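Local structure of argonaute protein (Marinitoga piezophila, 5I4A) at residues Phe22-Pro25 against Leu31-Arg34; Asn35-Arg38 against Lys43-Asp46. The protein uses short 5'-hydroxyl RNA guides to bind complementary nucleic acid targets and cleaves single-stranded DNA in a manganese-favoured reaction. All blocks are in the same frame, centred on the assembly; numbering follows the deposited sequence.

Contact 1. Residues Phe22-Pro25 against Leu31-Arg34; sequences FYNP and LFAR. With nucleotides of chain B.
Phe32, on helix 29-40, lays one face of its ring against Asn24, just beyond the end of strand 16-22, joining the helix to the end of that strand and the loop that follows it in the strand-loop-helix unit of the N-terminal domain. The centre of that face is taken by the Asn24 CB methylene: CB lies 3.6 Å from the centroid of the Phe32 ring and only 11° off the ring normal, a CH-pi contact. With its CG anti to the backbone N (chi1 -171°), Asn24 carries its amide out over the same face, toward the CD1-CE1 side, where ND2 comes within 3.5 Å of Phe32 CE1. The amide stands nearly upright on the ring, the two planes 83° apart. Its other end is tied down, because OD1 accepts a hydrogen bond from the backbone N of Asp26, which probably helps to hold the amide's rotation with ND2 over the ring.

Phe22 meets the same ring differently, bringing its CB to the edge, close to the ring plane, while its own ring packs on Ile53 and Ile62. Tyr70 packs edge-to-face with Phe32, and Met27 and Val51 also touch it. Cutting Phe32 back to an alanine is likely to open a gap between helix and loop, leaving the Asn24 methylene and amide without the ring face they lie on.

On the same helix, Arg34 points toward the guide RNA, with a weak hydrogen bond from NH1 to a phosphate of another nucleotide; NH1 and NH2 both lie 3.5 Å from OP2 of U21 of chain B.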
# COMPACT_ATOMS: atom_id res chain seq x y z
N PHE A 22 24.38 19.83 -28.41
CA PHE A 22 23.92 20.72 -29.47
C PHE A 22 24.06 22.16 -29.01
O PHE A 22 23.97 22.45 -27.81
CB PHE A 22 22.46 20.43 -29.85
CG PHE A 22 22.21 19.01 -30.26
CD1 PHE A 22 21.93 18.04 -29.31
CD2 PHE A 22 22.25 18.63 -31.59
CE1 PHE A 22 21.70 16.73 -29.67
CE2 PHE A 22 22.03 17.32 -31.97
CZ PHE A 22 21.75 16.37 -31.01
N TYR A 23 24.30 23.06 -29.96
CA TYR A 23 24.41 24.48 -29.64
C TYR A 23 23.64 25.30 -30.67
O TYR A 23 23.79 25.08 -31.88
CB TYR A 23 25.87 24.94 -29.60
CG TYR A 23 25.99 26.42 -29.33
CD1 TYR A 23 25.80 26.93 -28.06
CD2 TYR A 23 26.25 27.31 -30.36
CE1 TYR A 23 25.88 28.28 -27.81
CE2 TYR A 23 26.34 28.67 -30.13
CZ TYR A 23 26.15 29.15 -28.85
OH TYR A 23 26.24 30.50 -28.60
N ASN A 24 22.85 26.25 -30.18
CA ASN A 24 22.06 27.14 -31.02
C ASN A 24 22.32 28.57 -30.59
O ASN A 24 21.98 28.95 -29.45
CB ASN A 24 20.57 26.79 -30.92
CG ASN A 24 19.72 27.53 -31.94
OD1 ASN A 24 20.05 28.63 -32.38
ND2 ASN A 24 18.60 26.92 -32.32
N PRO A 25 22.92 29.41 -31.45
CA PRO A 25 23.18 30.80 -31.06
C PRO A 25 21.96 31.70 -31.10
O PRO A 25 21.95 32.72 -30.40
CB PRO A 25 24.22 31.26 -32.09
CG PRO A 25 23.91 30.45 -33.30
CD PRO A 25 23.44 29.10 -32.79
N LEU A 31 14.98 27.30 -23.91
CA LEU A 31 13.94 27.23 -24.93
C LEU A 31 14.30 26.23 -26.02
O LEU A 31 13.44 25.47 -26.49
CB LEU A 31 13.69 28.61 -25.53
CG LEU A 31 12.70 28.70 -26.69
CD1 LEU A 31 11.36 28.10 -26.32
CD2 LEU A 31 12.54 30.15 -27.14
N PHE A 32 15.57 26.22 -26.45
CA PHE A 32 16.02 25.24 -27.43
C PHE A 32 15.80 23.82 -26.92
O PHE A 32 15.28 22.96 -27.64
CB PHE A 32 17.50 25.49 -27.76
CG PHE A 32 18.04 24.66 -28.90
CD1 PHE A 32 17.30 24.50 -30.06
CD2 PHE A 32 19.29 24.08 -28.81
CE1 PHE A 32 17.80 23.74 -31.11
CE2 PHE A 32 19.79 23.33 -29.86
CZ PHE A 32 19.05 23.16 -31.01
N ALA A 33 16.16 23.57 -25.66
CA ALA A 33 15.96 22.25 -25.08
C ALA A 33 14.48 21.90 -24.99
O ALA A 33 14.10 20.74 -25.21
CB ALA A 33 16.62 22.18 -23.70
N ARG A 34 13.63 22.88 -24.66
CA ARG A 34 12.21 22.60 -24.52
C ARG A 34 11.58 22.22 -25.86
O ARG A 34 10.79 21.27 -25.93
CB ARG A 34 11.49 23.81 -23.92
CG ARG A 34 9.98 23.67 -23.89
CD ARG A 34 9.48 23.39 -22.48
NE ARG A 34 8.57 24.44 -22.01
CZ ARG A 34 7.29 24.25 -21.72
NH1 ARG A 34 6.75 23.05 -21.85
NH2 ARG A 34 6.55 25.27 -21.30
P U B 21 2.25 24.62 -22.47
OP1 U B 21 1.45 25.54 -23.33
OP2 U B 21 3.59 24.22 -22.95
O5' U B 21 2.47 25.20 -20.99
C5' U B 21 1.60 26.19 -20.44
C4' U B 21 0.15 25.76 -20.53
O4' U B 21 -0.17 24.88 -19.41
C3' U B 21 -0.94 26.84 -20.56
O3' U B 21 -1.68 26.80 -21.78
C2' U B 21 -1.89 26.47 -19.42
O2' U B 21 -3.26 26.56 -19.76
C1' U B 21 -1.52 25.02 -19.10
N1 U B 21 -1.76 24.69 -17.68
C2 U B 21 -3.00 24.17 -17.36
O2 U B 21 -3.87 23.95 -18.17
N3 U B 21 -3.25 23.89 -16.06
C4 U B 21 -2.38 24.09 -15.02
O4 U B 21 -2.74 23.78 -13.89
C5 U B 21 -1.11 24.63 -15.39
C6 U B 21 -0.84 24.92 -16.67

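Contact 2. Residues Asn35-Arg38 against Lys43-Asp46; sequences NLSR and KFQD
This is a contact between helix 29-40 and the loop that leads into edge strand 45-46, part apolar and part polar, formed where the chain leaves the helix and turns back into the N-terminal domain's four-stranded antiparallel sheet. Leu36 sits on the Phe44 ring: its CB is 3.5 Å from the centroid of that ring and 9° off the normal, a CH-pi contact over the face. Leu36 CD1 reaches across the same ring to the CD2-CE2 side, 3.8 Å from Phe44 CE2.

Beside this, the backbone N of Phe44 donates a nearly straight hydrogen bond (171°) to Ser37 OG, at 2.8 Å. With OG anti to its carbonyl carbon (chi1 -50°), Ser37 turns the hydroxyl back along the helix, where it also bonds to Ala33 O one turn earlier. A water donates to Ser37 OG at 2.9 Å and to Phe44 O at 2.7 Å, so this one hydroxyl is tied to the helix backbone, the returning chain and solvent.

Phe44 thus lies between helix and sheet, touching Ala33 on the former and Val51 and Ile53 of the adjacent strand 51-56, while Lys43 O accepts a hydrogen bond from Lys93 NZ of helix 84-101.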
# COMPACT_ATOMS: atom_id res chain seq x y z
N ASN A 35 11.92 22.94 -26.93
CA ASN A 35 11.38 22.61 -28.24
C ASN A 35 11.89 21.25 -28.71
O ASN A 35 11.14 20.48 -29.33
CB ASN A 35 11.73 23.70 -29.25
CG ASN A 35 11.19 25.06 -28.84
OD1 ASN A 35 10.37 25.17 -27.93
ND2 ASN A 35 11.64 26.10 -29.53
N LEU A 36 13.16 20.94 -28.43
CA LEU A 36 13.69 19.64 -28.80
C LEU A 36 13.01 18.52 -28.03
O LEU A 36 12.74 17.45 -28.59
CB LEU A 36 15.20 19.61 -28.57
CG LEU A 36 16.01 20.48 -29.53
CD1 LEU A 36 17.49 20.45 -29.17
CD2 LEU A 36 15.79 20.02 -30.96
N SER A 37 12.71 18.75 -26.75
CA SER A 37 12.00 17.75 -25.96
C SER A 37 10.61 17.50 -26.52
O SER A 37 10.16 16.35 -26.61
CB SER A 37 11.92 18.20 -24.50
OG SER A 37 13.18 18.60 -24.00
N ARG A 38 9.92 18.57 -26.91
CA ARG A 38 8.53 18.44 -27.36
C ARG A 38 8.42 17.62 -28.63
O ARG A 38 7.54 16.76 -28.75
CB ARG A 38 7.94 19.84 -27.57
CG ARG A 38 6.43 19.89 -27.61
CD ARG A 38 5.94 21.26 -28.04
NE ARG A 38 5.78 21.34 -29.49
CZ ARG A 38 6.73 21.69 -30.34
NH1 ARG A 38 7.94 22.01 -29.90
NH2 ARG A 38 6.48 21.71 -31.64
N LYS A 43 13.06 14.25 -23.04
CA LYS A 43 13.51 15.48 -22.42
C LYS A 43 14.98 15.75 -22.72
O LYS A 43 15.84 14.89 -22.49
CB LYS A 43 13.29 15.42 -20.91
CG LYS A 43 13.43 16.77 -20.21
CD LYS A 43 12.74 16.77 -18.85
CE LYS A 43 12.48 18.19 -18.37
NZ LYS A 43 11.56 18.20 -17.19
N PHE A 44 15.26 16.93 -23.26
CA PHE A 44 16.60 17.47 -23.36
C PHE A 44 16.91 18.32 -22.13
O PHE A 44 16.02 18.95 -21.56
CB PHE A 44 16.76 18.34 -24.62
CG PHE A 44 16.86 17.57 -25.90
CD1 PHE A 44 15.79 16.82 -26.36
CD2 PHE A 44 18.01 17.64 -26.67
CE1 PHE A 44 15.88 16.12 -27.56
CE2 PHE A 44 18.10 16.94 -27.87
CZ PHE A 44 17.04 16.18 -28.31
N GLN A 45 18.18 18.33 -21.74
CA GLN A 45 18.64 19.21 -20.68
C GLN A 45 19.47 20.34 -21.29
O GLN A 45 19.96 20.25 -22.41
CB GLN A 45 19.46 18.44 -19.63
CG GLN A 45 19.73 19.21 -18.34
CD GLN A 45 18.47 19.78 -17.72
OE1 GLN A 45 17.46 19.08 -17.58
NE2 GLN A 45 18.52 21.05 -17.34
N ASP A 46 19.60 21.43 -20.53
CA ASP A 46 20.29 22.62 -20.99
C ASP A 46 21.34 23.06 -19.97
O ASP A 46 21.24 22.75 -18.78
CB ASP A 46 19.31 23.77 -21.24
CG ASP A 46 18.63 24.24 -19.98
OD1 ASP A 46 19.17 25.14 -19.30
OD2 ASP A 46 17.54 23.71 -19.65
O HOH W 1 13.74 20.44 -21.85

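Contacts 1 and 2 follow one another on helix 29-40, their centres about 8 Å apart, and fasten it to the sheet at two places: contact 1 to the chain leaving strand 16-22, contact 2 to the chain entering strand 45-46. They meet directly, Phe22 CE1 lying 4.0 Å from Phe44 CE2 and Ala33 O 3.6 Å from Phe44 CB. Strand 51-56, between those two strands in the sheet, supplies Val51, which touches both Phe32 and Phe44. The inferred catalytic residues of the PIWI domain, Asp449, Glu485, Asp519 and Asn627, lie away from both contacts. The bound RNA is closer, approached by Arg34 in contact 1 and about 6 Å from the nearest atom of contact 2.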